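Local coordinates for protein fructokinase (PDB 3C8U) that probably phosphorylates fructose at the expense of ATP, acting as a P-loop sugar kinase of a fructose transport system, at residues P17-R22 with A94-E99; L24-G29 with A146-S151; Q49-E54 with C124-I129; L134-P139 with E195-P200. All coordinates share one frame; numbering follows the deposited sequence.

In the fold
From the N terminus, helix 4-14 leads into 17-22, which contact 1 joins to the end of helix 85-97. Contact 2 then pairs the central strand 23-28 with strand 150-154, closing the longest of the four loops and crossing contact 1. Contact 3, nested inside contact 2 and also crossing contact 1, pairs edge strand 53-57 with 126-131. Through V25 and its backbone bonds to A127 and I129, contacts 2 and 3 are joined in one parallel sheet. Contact 4 crosses contact 2 and ties the loop after strand 126-131 to the one before strand 203-205; it follows contacts 1 and 3 in series. W148 and S28 both bond to L134, linking contacts 2 and 4.

Contact 1 (P17-R22 with A94-E99); sequences PRQPGR and ALKHQE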
loop_
_atom_site.group_PDB
_atom_site.type_symbol
_atom_site.label_atom_id
_atom_site.label_comp_id
_atom_site.label_asym_id
_atom_site.label_seq_id
_atom_site.Cartn_x
_atom_site.Cartn_y
_atom_site.Cartn_z
ATOM N N PRO A 17 15.410 -10.973 -14.576
ATOM C CA PRO A 17 16.147 -9.963 -15.350
ATOM C C PRO A 17 15.765 -9.967 -16.831
ATOM O O PRO A 17 15.928 -8.961 -17.519
ATOM C CB PRO A 17 17.613 -10.389 -15.184
ATOM C CG PRO A 17 17.625 -11.409 -14.151
ATOM C CD PRO A 17 16.296 -11.981 -13.982
ATOM N N ARG A 18 15.236 -11.094 -17.303
ATOM C CA ARG A 18 14.921 -11.224 -18.742
ATOM C C ARG A 18 13.498 -10.799 -19.057
ATOM O O ARG A 18 13.082 -10.754 -20.208
ATOM C CB ARG A 18 15.121 -12.655 -19.217
ATOM C CG ARG A 18 16.518 -13.110 -19.044
ATOM C CD ARG A 18 17.016 -13.755 -20.259
ATOM N NE ARG A 18 18.331 -14.304 -20.023
ATOM C CZ ARG A 18 19.092 -14.848 -20.961
ATOM N NH1 ARG A 18 18.653 -14.931 -22.203
ATOM N NH2 ARG A 18 20.277 -15.329 -20.650
ATOM N N GLN A 19 12.763 -10.468 -18.016
ATOM C CA GLN A 19 11.332 -10.165 -18.166
ATOM C C GLN A 19 11.108 -8.792 -18.833
ATOM O O GLN A 19 11.598 -7.776 -18.363
ATOM C CB GLN A 19 10.610 -10.213 -16.814
ATOM C CG GLN A 19 9.136 -9.977 -16.912
ATOM C CD GLN A 19 8.409 -10.280 -15.607
ATOM O OE1 GLN A 19 8.620 -11.336 -14.986
ATOM N NE2 GLN A 19 7.544 -9.360 -15.189
ATOM N N PRO A 20 10.368 -8.766 -19.944
ATOM C CA PRO A 20 10.114 -7.455 -20.541
ATOM C C PRO A 20 9.279 -6.541 -19.667
ATOM O O PRO A 20 8.347 -6.953 -18.976
ATOM C CB PRO A 20 9.337 -7.783 -21.831
ATOM C CG PRO A 20 9.676 -9.185 -22.144
ATOM C CD PRO A 20 9.920 -9.876 -20.806
ATOM N N GLY A 21 9.654 -5.281 -19.728
ATOM C CA GLY A 21 8.850 -4.229 -19.142
ATOM C C GLY A 21 9.225 -4.014 -17.704
ATOM O O GLY A 21 10.258 -4.435 -17.241
ATOM N N ARG A 22 8.337 -3.370 -16.990
ATOM C CA ARG A 22 8.622 -2.987 -15.629
ATOM C C ARG A 22 8.114 -4.073 -14.683
ATOM O O ARG A 22 7.076 -4.706 -14.915
ATOM C CB ARG A 22 7.952 -1.640 -15.351
ATOM C CG ARG A 22 8.213 -1.117 -13.999
ATOM C CD ARG A 22 7.589 0.241 -13.802
ATOM N NE ARG A 22 8.241 1.276 -14.592
ATOM C CZ ARG A 22 7.696 1.911 -15.614
ATOM N NH1 ARG A 22 6.470 1.619 -16.025
ATOM N NH2 ARG A 22 8.385 2.830 -16.245
ATOM N N ALA A 94 -0.955 -0.677 -16.312
ATOM C CA ALA A 94 -0.258 0.329 -17.149
ATOM C C ALA A 94 1.235 0.350 -16.810
ATOM O O ALA A 94 2.098 0.477 -17.679
ATOM C CB ALA A 94 -0.859 1.743 -16.979
ATOM N N LEU A 95 1.514 0.153 -15.544
ATOM C CA LEU A 95 2.898 0.213 -15.042
ATOM C C LEU A 95 3.828 -0.814 -15.667
ATOM O O LEU A 95 5.042 -0.581 -15.838
ATOM C CB LEU A 95 2.947 0.102 -13.530
ATOM C CG LEU A 95 2.581 1.376 -12.777
ATOM C CD1 LEU A 95 2.409 1.091 -11.280
ATOM C CD2 LEU A 95 3.605 2.513 -13.042
ATOM N N LYS A 96 3.249 -1.941 -16.046
ATOM C CA LYS A 96 4.047 -3.036 -16.627
ATOM C C LYS A 96 4.631 -2.634 -17.965
ATOM O O LYS A 96 5.837 -2.778 -18.211
ATOM C CB LYS A 96 3.215 -4.312 -16.792
ATOM C CG LYS A 96 3.978 -5.481 -17.415
ATOM C CD LYS A 96 3.048 -6.685 -17.652
ATOM C CE LYS A 96 3.800 -7.998 -17.857
ATOM N NZ LYS A 96 4.614 -8.403 -16.659
ATOM N N HIS A 97 3.797 -2.088 -18.846
ATOM C CA HIS A 97 4.290 -1.858 -20.195
ATOM C C HIS A 97 4.291 -0.453 -20.713
ATOM O O HIS A 97 4.868 -0.197 -21.765
ATOM C CB HIS A 97 3.631 -2.803 -21.183
ATOM C CG HIS A 97 4.322 -4.134 -21.245
ATOM N ND1 HIS A 97 5.671 -4.254 -21.519
ATOM C CD2 HIS A 97 3.870 -5.394 -21.024
ATOM C CE1 HIS A 97 6.012 -5.528 -21.489
ATOM N NE2 HIS A 97 4.943 -6.241 -21.184
ATOM N N GLN A 98 3.726 0.476 -19.961
ATOM C CA GLN A 98 3.856 1.894 -20.353
ATOM C C GLN A 98 5.160 2.461 -19.832
ATOM O O GLN A 98 5.591 2.137 -18.727
ATOM C CB GLN A 98 2.680 2.736 -19.850
ATOM C CG GLN A 98 1.388 2.258 -20.358
ATOM C CD GLN A 98 1.314 2.308 -21.881
ATOM O OE1 GLN A 98 1.089 1.289 -22.537
ATOM N NE2 GLN A 98 1.499 3.500 -22.446
ATOM N N GLU A 99 5.770 3.334 -20.623
ATOM C CA GLU A 99 7.066 3.903 -20.243
ATOM C C GLU A 99 6.917 4.878 -19.093
ATOM O O GLU A 99 7.683 4.901 -18.140
ATOM C CB GLU A 99 7.717 4.618 -21.433
ATOM C CG GLU A 99 8.216 3.656 -22.504
ATOM C CD GLU A 99 9.189 2.617 -21.966
ATOM O OE1 GLU A 99 9.517 2.641 -20.757
ATOM O OE2 GLU A 99 9.639 1.765 -22.770
HETATM O O HOH W 1 7.043 -6.773 -16.554
HETATM O O HOH W 2 5.313 -6.810 -14.169
#
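The R22 guanidinium meets three backbone carbonyls at its edge, those of L95, Q98 and E99, while the H97 ring lies obliquely against P20 and G21, its CE1 3.7 Å from P20 O. R22 NH1 serves two acceptors: it reaches L95 O at 2.6 Å and meets Q98 O almost end-on at 2.9 Å, both oxygens tilted out of the guanidinium plane. NH2 bonds to E99 O at 2.9 Å, coming from above that carbonyl's plane although the oxygen lies in the plane of the guanidinium. CG is anti to the backbone N (chi1 -178°) and the chain bends at chi3 (-69°), bringing the guanidinium to these three carbonyls. The loop leading to central strand 23-28 of the parallel sheet is thus joined to the end of helix 85-97, and the carbonyls at and just beyond that end would probably favour a positive charge; C124 O also accepts from R22 NE. A methionine in place of R22 would probably leave these carbonyls without its donors and the chain beyond the helix freer to shift. The backbone adds R22 N to K96 O, 2.8 Å, on a lone pair and nearly straight at 177°. G21, lacking a side chain, lets K96 O approach its CA to 3.5 Å. The side chains of Q19 and K96 cross at about a right angle; their NE2 and NZ, both donors, share one water, 3.0 Å from NE2 and 2.9 Å from NZ. Q19 NE2 also bonds to D149 OD1, and a second water joins K96 NZ to R22 O.

Contact 2 (L24-G29 with A146-S151); sequences LVALSG and AIWDVS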
loop_
_atom_site.group_PDB
_atom_site.type_symbol
_atom_site.label_atom_id
_atom_site.label_comp_id
_atom_site.label_asym_id
_atom_site.label_seq_id
_atom_site.Cartn_x
_atom_site.Cartn_y
_atom_site.Cartn_z
ATOM N N LEU A 24 6.814 -5.285 -10.873
ATOM C CA LEU A 24 6.009 -4.855 -9.710
ATOM C C LEU A 24 6.264 -5.695 -8.468
ATOM O O LEU A 24 6.183 -6.926 -8.449
ATOM C CB LEU A 24 4.528 -4.888 -10.047
ATOM C CG LEU A 24 4.014 -4.081 -11.261
ATOM C CD1 LEU A 24 2.483 -4.037 -11.230
ATOM C CD2 LEU A 24 4.525 -2.707 -11.215
ATOM N N VAL A 25 6.568 -4.978 -7.413
ATOM C CA VAL A 25 6.724 -5.552 -6.089
ATOM C C VAL A 25 5.711 -4.944 -5.157
ATOM O O VAL A 25 5.652 -3.724 -4.974
ATOM C CB VAL A 25 8.183 -5.359 -5.534
ATOM C CG1 VAL A 25 8.295 -5.866 -4.077
ATOM C CG2 VAL A 25 9.213 -6.052 -6.417
ATOM N N ALA A 26 4.891 -5.819 -4.588
ATOM C CA ALA A 26 3.836 -5.420 -3.635
ATOM C C ALA A 26 4.312 -5.488 -2.191
ATOM O O ALA A 26 4.935 -6.455 -1.771
ATOM C CB ALA A 26 2.594 -6.288 -3.828
ATOM N N LEU A 27 4.039 -4.417 -1.451
ATOM C CA LEU A 27 4.238 -4.396 0.006
ATOM C C LEU A 27 2.895 -4.096 0.628
ATOM O O LEU A 27 2.361 -3.001 0.477
ATOM C CB LEU A 27 5.254 -3.331 0.434
ATOM C CG LEU A 27 5.369 -3.232 1.976
ATOM C CD1 LEU A 27 5.904 -4.538 2.570
ATOM C CD2 LEU A 27 6.246 -2.072 2.412
ATOM N N SER A 28 2.325 -5.116 1.245
ATOM C CA SER A 28 0.988 -5.045 1.828
ATOM C C SER A 28 1.083 -5.008 3.338
ATOM O O SER A 28 1.736 -5.845 3.975
ATOM C CB SER A 28 0.115 -6.221 1.399
ATOM O OG SER A 28 -1.272 -5.913 1.454
ATOM N N GLY A 29 0.453 -3.978 3.884
ATOM C CA GLY A 29 0.303 -3.819 5.324
ATOM C C GLY A 29 -1.132 -3.643 5.767
ATOM O O GLY A 29 -2.086 -4.063 5.113
ATOM N N ALA A 146 -2.025 -11.858 -8.983
ATOM C CA ALA A 146 -1.545 -12.398 -10.257
ATOM C C ALA A 146 -0.664 -11.389 -10.952
ATOM O O ALA A 146 0.089 -11.727 -11.859
ATOM C CB ALA A 146 -2.699 -12.773 -11.159
ATOM N N ILE A 147 -0.788 -10.125 -10.549
ATOM C CA ILE A 147 -0.071 -9.022 -11.236
ATOM C C ILE A 147 1.331 -8.823 -10.662
ATOM O O ILE A 147 2.241 -8.368 -11.328
ATOM C CB ILE A 147 -0.801 -7.641 -11.076
ATOM C CG1 ILE A 147 -2.217 -7.690 -11.624
ATOM C CG2 ILE A 147 -0.088 -6.514 -11.847
ATOM C CD1 ILE A 147 -2.910 -6.358 -11.485
ATOM N N TRP A 148 1.468 -9.134 -9.390
ATOM C CA TRP A 148 2.708 -8.873 -8.686
ATOM C C TRP A 148 3.802 -9.833 -9.161
ATOM O O TRP A 148 3.543 -11.013 -9.397
ATOM C CB TRP A 148 2.570 -9.033 -7.171
ATOM C CG TRP A 148 1.391 -8.342 -6.487
ATOM C CD1 TRP A 148 0.682 -8.826 -5.446
ATOM C CD2 TRP A 148 0.800 -7.076 -6.828
ATOM N NE1 TRP A 148 -0.310 -7.943 -5.089
ATOM C CE2 TRP A 148 -0.248 -6.847 -5.913
ATOM C CE3 TRP A 148 1.072 -6.107 -7.800
ATOM C CZ2 TRP A 148 -1.037 -5.700 -5.952
ATOM C CZ3 TRP A 148 0.290 -4.958 -7.838
ATOM C CH2 TRP A 148 -0.752 -4.762 -6.913
ATOM N N ASP A 149 5.036 -9.332 -9.243
ATOM C CA ASP A 149 6.165 -10.206 -9.531
ATOM C C ASP A 149 6.741 -10.798 -8.270
ATOM O O ASP A 149 7.159 -11.953 -8.234
ATOM C CB ASP A 149 7.218 -9.485 -10.379
ATOM C CG ASP A 149 6.673 -9.102 -11.736
ATOM O OD1 ASP A 149 6.329 -10.002 -12.547
ATOM O OD2 ASP A 149 6.613 -7.896 -12.017
ATOM N N VAL A 150 6.752 -9.976 -7.226
ATOM C CA VAL A 150 7.167 -10.388 -5.881
ATOM C C VAL A 150 6.205 -9.703 -4.920
ATOM O O VAL A 150 5.790 -8.567 -5.132
ATOM C CB VAL A 150 8.645 -10.013 -5.524
ATOM C CG1 VAL A 150 9.036 -10.487 -4.102
ATOM C CG2 VAL A 150 9.643 -10.550 -6.590
ATOM N N SER A 151 5.811 -10.415 -3.896
ATOM C CA SER A 151 4.941 -9.843 -2.882
ATOM C C SER A 151 5.494 -10.041 -1.484
ATOM O O SER A 151 6.106 -11.081 -1.132
ATOM C CB SER A 151 3.539 -10.424 -2.989
ATOM O OG SER A 151 3.522 -11.742 -2.457
#
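The strands holding L24-S28 and V150-S151 run parallel, bridged at V25 with V150 and at A26 with S151, with A26 N bonded to V150 O at 2.9 Å in the carbonyl plane. Just before the regular pairing, L24 O takes D149 N at 2.8 Å and, weakly, V150 N. The methyl of A26 sits squarely over the five-membered ring of W148, CB 3.4 Å from its centroid in a CH-pi contact. L24 CD1 comes instead to the edge of the indole, near CZ3, and packs against I147 CG2 at 3.6 Å. On the opposite face of the sheet V25 and V150 lie side by side, pointing the same way, with V25 CG2 4.1 Å from V150 CB. In D149, chi1 (-64°) puts CG anti to the carbonyl carbon and beside the backbone N, from where OD2 receives L24 N at 2.9 Å on its anti lone pair. Its other oxygen has a partner outside the strands, and W148 NE1 bonds to L134 O. Strand 23-28 runs on to G29, the probable start of a P-loop. With both carboxylate oxygens and the indole N-H bonded, the polar ends of D149 and W148 are probably restrained in rotation, which would keep one ring face turned to A26 CB.

Contact 3 (Q49-E54 with C124-I129); sequences QGLPAE and CRVAII
A53 and V126 sit side by side on the same face of the sheet in two parallel strands, CB to CB 4.1 Å, while E54 and A127 point to the other face. V126 holds CG1 anti to its N (chi1 176°), which places CG2 against L51 CD2 at 4.1 Å. The R125 chain bends at chi2 and chi3: its aliphatic part crosses P52 at a slant, CG 3.8 Å from CD. The side chains of L51 and R125 cross at about a right angle, with L51 CD2 over one face of the guanidinium, modelled too close for the distance to be trusted. This is where helix 36-48 hands over to edge strand 53-57 in a beta-alpha-beta unit of the P-loop kinase type; G50, with positive phi, ends the helix in a Schellman motif, and A53 and I128 pack on that helix. P52 O collects two amides, R125 N at 2.9 Å and V126 N at 3.1 Å, followed by E54 N to V126 O at 3.1 Å and I128 N to E54 O at 2.9 Å. Every one of these bonds is made by main-chain atoms, so the pairing rests on the backbone, while the side chains add apolar packing and the charged ends of R125 and E54 take no part in the pairing bonds.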
loop_
_atom_site.group_PDB
_atom_site.type_symbol
_atom_site.label_atom_id
_atom_site.label_comp_id
_atom_site.label_asym_id
_atom_site.label_seq_id
_atom_site.Cartn_x
_atom_site.Cartn_y
_atom_site.Cartn_z
ATOM N N GLN A 49 21.574 -1.686 -6.098
ATOM C CA GLN A 49 21.983 -2.983 -6.646
ATOM C C GLN A 49 21.666 -3.017 -8.122
ATOM O O GLN A 49 21.570 -4.089 -8.714
ATOM C CB GLN A 49 21.271 -4.148 -5.960
ATOM C CG GLN A 49 21.607 -4.318 -4.499
ATOM C CD GLN A 49 23.058 -4.568 -4.224
ATOM O OE1 GLN A 49 23.798 -5.124 -5.035
ATOM N NE2 GLN A 49 23.464 -4.223 -3.024
ATOM N N GLY A 50 21.450 -1.825 -8.666
ATOM C CA GLY A 50 21.307 -1.617 -10.133
ATOM C C GLY A 50 19.915 -1.812 -10.678
ATOM O O GLY A 50 19.706 -1.961 -11.893
ATOM N N LEU A 51 18.949 -1.828 -9.765
ATOM C CA LEU A 51 17.535 -1.913 -10.141
ATOM C C LEU A 51 16.795 -0.678 -9.643
ATOM O O LEU A 51 16.263 -0.689 -8.553
ATOM C CB LEU A 51 16.863 -3.163 -9.551
ATOM C CG LEU A 51 16.881 -4.499 -10.283
ATOM C CD1 LEU A 51 16.163 -5.545 -9.420
ATOM C CD2 LEU A 51 16.225 -4.376 -11.658
ATOM N N PRO A 52 16.749 0.388 -10.453
ATOM C CA PRO A 52 16.080 1.623 -10.045
ATOM C C PRO A 52 14.631 1.383 -9.714
ATOM O O PRO A 52 13.861 0.914 -10.521
ATOM C CB PRO A 52 16.226 2.536 -11.265
ATOM C CG PRO A 52 17.359 1.980 -12.037
ATOM C CD PRO A 52 17.339 0.503 -11.797
ATOM N N ALA A 53 14.323 1.686 -8.475
ATOM C CA ALA A 53 13.041 1.384 -7.865
ATOM C C ALA A 53 12.469 2.611 -7.241
ATOM O O ALA A 53 13.188 3.496 -6.776
ATOM C CB ALA A 53 13.209 0.296 -6.776
ATOM N N GLU A 54 11.147 2.646 -7.261
ATOM C CA GLU A 54 10.358 3.696 -6.614
ATOM C C GLU A 54 9.089 3.149 -5.981
ATOM O O GLU A 54 8.570 2.124 -6.399
ATOM C CB GLU A 54 10.037 4.791 -7.624
ATOM C CG GLU A 54 11.263 5.609 -7.978
ATOM C CD GLU A 54 11.037 6.606 -9.085
ATOM O OE1 GLU A 54 10.352 7.618 -8.847
ATOM O OE2 GLU A 54 11.576 6.389 -10.189
ATOM N N CYS A 124 12.630 3.957 -14.273
ATOM C CA CYS A 124 12.175 3.061 -13.201
ATOM C C CYS A 124 11.925 1.664 -13.706
ATOM O O CYS A 124 11.093 1.417 -14.579
ATOM C CB CYS A 124 10.915 3.616 -12.519
ATOM S SG CYS A 124 10.200 2.495 -11.258
ATOM N N ARG A 125 12.638 0.731 -13.092
ATOM C CA ARG A 125 12.654 -0.679 -13.501
ATOM C C ARG A 125 11.763 -1.523 -12.606
ATOM O O ARG A 125 11.245 -2.537 -13.003
ATOM C CB ARG A 125 14.095 -1.226 -13.459
ATOM C CG ARG A 125 14.978 -0.674 -14.567
ATOM C CD ARG A 125 15.996 -1.694 -15.050
ATOM N NE ARG A 125 15.479 -3.055 -15.004
ATOM C CZ ARG A 125 16.247 -4.110 -14.764
ATOM N NH1 ARG A 125 17.544 -3.927 -14.555
ATOM N NH2 ARG A 125 15.719 -5.331 -14.722
ATOM N N VAL A 126 11.591 -1.055 -11.379
ATOM C CA VAL A 126 10.762 -1.748 -10.393
ATOM C C VAL A 126 9.896 -0.751 -9.648
ATOM O O VAL A 126 10.396 0.217 -9.101
ATOM C CB VAL A 126 11.632 -2.494 -9.373
ATOM C CG1 VAL A 126 10.764 -3.153 -8.264
ATOM C CG2 VAL A 126 12.518 -3.528 -10.114
ATOM N N ALA A 127 8.596 -1.012 -9.660
ATOM C CA ALA A 127 7.635 -0.255 -8.864
ATOM C C ALA A 127 7.246 -1.100 -7.666
ATOM O O ALA A 127 6.788 -2.247 -7.794
ATOM C CB ALA A 127 6.385 0.123 -9.687
ATOM N N ILE A 128 7.489 -0.516 -6.501
ATOM C CA ILE A 128 7.083 -1.099 -5.243
ATOM C C ILE A 128 5.758 -0.440 -4.932
ATOM O O ILE A 128 5.703 0.747 -4.623
ATOM C CB ILE A 128 8.054 -0.851 -4.099
ATOM C CG1 ILE A 128 9.426 -1.445 -4.424
ATOM C CG2 ILE A 128 7.470 -1.402 -2.769
ATOM C CD1 ILE A 128 10.439 -1.030 -3.444
ATOM N N ILE A 129 4.707 -1.238 -5.062
ATOM C CA ILE A 129 3.331 -0.774 -4.881
ATOM C C ILE A 129 3.014 -1.071 -3.431
ATOM O O ILE A 129 3.177 -2.195 -2.984
ATOM C CB ILE A 129 2.330 -1.534 -5.783
ATOM C CG1 ILE A 129 2.765 -1.551 -7.253
ATOM C CG2 ILE A 129 0.872 -0.980 -5.609
ATOM C CD1 ILE A 129 3.088 -0.236 -7.807
#

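Contact 4 (L134-P139 with E195-P200); sequences LLFDAP and EAARLP
L199 lays its CD2 methyl against D137, 3.6 Å from CB, the two side chains crossing at about a right angle. CD2 also sits against the carboxylate carbon, while CD1 turns to F136 O at 3.8 Å and CB rests near L135 O. The leucine thus touches the backbone of L135 and F136 and the side chain of D137. In D137, chi1 (-167°), with CG anti to the backbone N, lays the carboxylate alongside L199 CD2, and OD1 pairs with R142 NE in a salt bridge. An alanine at L199 would probably open a gap beside F136 O and D137 CB and leave the D137 carboxylate without this apolar neighbour, relying more on R142 for its hold. Two backbone bonds enclose F136 and R198 in a single beta bridge: L199 N to L135 O at 2.8 Å, and D137 N to A197 O at 2.9 Å. Each donor stands well above the plane of its carbonyl, by 42° and 38°, so neither uses a lone pair. The bridge joins two loops of the parallel-sheet fold, one following strand 126-131 and the other leading from helix 186-195 to edge strand 203-205. D137 is the centre of an inverse gamma turn, with A138 N weakly bonded to F136 O. Beside the bridge, F136 CE1 touches A197 CB at 3.8 Å, the methyl meeting the ring obliquely, and the same ring meets Y133. L135 CD2 approaches P200 O at 3.9 Å, and its side chain also packs on S151 and R153 of strand 150-154.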
loop_
_atom_site.group_PDB
_atom_site.type_symbol
_atom_site.label_atom_id
_atom_site.label_comp_id
_atom_site.label_asym_id
_atom_site.label_seq_id
_atom_site.Cartn_x
_atom_site.Cartn_y
_atom_site.Cartn_z
ATOM N N LEU A 134 -3.312 -5.395 -0.868
ATOM C CA LEU A 134 -2.550 -5.976 -1.976
ATOM C C LEU A 134 -2.471 -7.489 -1.960
ATOM O O LEU A 134 -2.048 -8.105 -2.942
ATOM C CB LEU A 134 -1.155 -5.362 -2.065
ATOM C CG LEU A 134 -1.122 -3.816 -2.204
ATOM C CD1 LEU A 134 0.322 -3.396 -2.561
ATOM C CD2 LEU A 134 -2.153 -3.232 -3.217
ATOM N N LEU A 135 -2.915 -8.054 -0.840
ATOM C CA LEU A 135 -2.913 -9.504 -0.578
ATOM C C LEU A 135 -4.235 -9.882 0.086
ATOM O O LEU A 135 -4.308 -10.589 1.086
ATOM C CB LEU A 135 -1.717 -9.906 0.298
ATOM C CG LEU A 135 -0.354 -9.844 -0.426
ATOM C CD1 LEU A 135 0.811 -10.216 0.486
ATOM C CD2 LEU A 135 -0.322 -10.692 -1.708
ATOM N N PHE A 136 -5.278 -9.316 -0.485
ATOM C CA PHE A 136 -6.614 -9.288 0.130
ATOM C C PHE A 136 -7.624 -10.177 -0.597
ATOM O O PHE A 136 -7.945 -9.996 -1.779
ATOM C CB PHE A 136 -7.069 -7.816 0.183
ATOM C CG PHE A 136 -8.306 -7.572 0.980
ATOM C CD1 PHE A 136 -8.333 -7.801 2.351
ATOM C CD2 PHE A 136 -9.439 -7.048 0.365
ATOM C CE1 PHE A 136 -9.483 -7.542 3.088
ATOM C CE2 PHE A 136 -10.607 -6.798 1.095
ATOM C CZ PHE A 136 -10.634 -7.048 2.450
ATOM N N ASP A 137 -8.094 -11.170 0.149
ATOM C CA ASP A 137 -8.948 -12.233 -0.397
ATOM C C ASP A 137 -10.420 -11.796 -0.422
ATOM O O ASP A 137 -11.256 -12.167 0.407
ATOM C CB ASP A 137 -8.728 -13.533 0.373
ATOM C CG ASP A 137 -9.321 -14.755 -0.318
ATOM O OD1 ASP A 137 -9.882 -14.685 -1.431
ATOM O OD2 ASP A 137 -9.197 -15.823 0.283
ATOM N N ALA A 138 -10.669 -10.972 -1.413
ATOM C CA ALA A 138 -12.015 -10.475 -1.762
ATOM C C ALA A 138 -12.137 -10.303 -3.267
ATOM O O ALA A 138 -11.132 -10.172 -3.969
ATOM C CB ALA A 138 -12.288 -9.143 -1.096
ATOM N N PRO A 139 -13.373 -10.284 -3.773
ATOM C CA PRO A 139 -13.559 -10.014 -5.185
ATOM C C PRO A 139 -12.855 -8.753 -5.645
ATOM O O PRO A 139 -12.849 -7.700 -4.979
ATOM C CB PRO A 139 -15.080 -9.924 -5.321
ATOM C CG PRO A 139 -15.592 -10.839 -4.236
ATOM C CD PRO A 139 -14.643 -10.626 -3.093
ATOM N N GLU A 195 -6.732 -9.014 8.218
ATOM C CA GLU A 195 -6.188 -10.215 8.862
ATOM C C GLU A 195 -7.078 -11.416 8.569
ATOM O O GLU A 195 -6.627 -12.563 8.554
ATOM C CB GLU A 195 -6.051 -10.015 10.384
ATOM C CG GLU A 195 -5.715 -11.279 11.180
ATOM C CD GLU A 195 -4.327 -11.817 10.900
ATOM O OE1 GLU A 195 -3.532 -11.113 10.234
ATOM O OE2 GLU A 195 -4.030 -12.948 11.347
ATOM N N ALA A 196 -8.344 -11.128 8.324
ATOM C CA ALA A 196 -9.349 -12.182 8.122
ATOM C C ALA A 196 -9.389 -12.681 6.687
ATOM O O ALA A 196 -10.055 -13.665 6.365
ATOM C CB ALA A 196 -10.729 -11.718 8.576
ATOM N N ALA A 197 -8.630 -12.012 5.827
ATOM C CA ALA A 197 -8.683 -12.280 4.384
ATOM C C ALA A 197 -7.285 -12.188 3.764
ATOM O O ALA A 197 -7.038 -11.445 2.826
ATOM C CB ALA A 197 -9.655 -11.308 3.684
ATOM N N ARG A 198 -6.376 -12.959 4.336
ATOM C CA ARG A 198 -4.978 -12.948 3.917
ATOM C C ARG A 198 -4.710 -13.860 2.723
ATOM O O ARG A 198 -5.076 -15.029 2.743
ATOM C CB ARG A 198 -4.094 -13.389 5.096
ATOM C CG ARG A 198 -4.214 -12.534 6.342
ATOM C CD ARG A 198 -3.671 -13.257 7.552
ATOM N NE ARG A 198 -2.356 -13.817 7.279
ATOM C CZ ARG A 198 -1.228 -13.325 7.766
ATOM N NH1 ARG A 198 -1.267 -12.279 8.580
ATOM N NH2 ARG A 198 -0.064 -13.887 7.450
ATOM N N LEU A 199 -4.072 -13.316 1.681
ATOM C CA LEU A 199 -3.533 -14.146 0.614
ATOM C C LEU A 199 -2.033 -14.360 0.891
ATOM O O LEU A 199 -1.390 -13.559 1.549
ATOM C CB LEU A 199 -3.767 -13.534 -0.775
ATOM C CG LEU A 199 -5.234 -13.448 -1.230
ATOM C CD1 LEU A 199 -5.331 -12.677 -2.573
ATOM C CD2 LEU A 199 -5.855 -14.843 -1.316
ATOM N N PRO A 200 -1.472 -15.464 0.412
ATOM C CA PRO A 200 -0.077 -15.730 0.749
ATOM C C PRO A 200 0.928 -14.804 0.064
ATOM O O PRO A 200 0.735 -14.391 -1.057
ATOM C CB PRO A 200 0.112 -17.183 0.304
ATOM C CG PRO A 200 -0.911 -17.461 -0.661
ATOM C CD PRO A 200 -2.068 -16.530 -0.410
#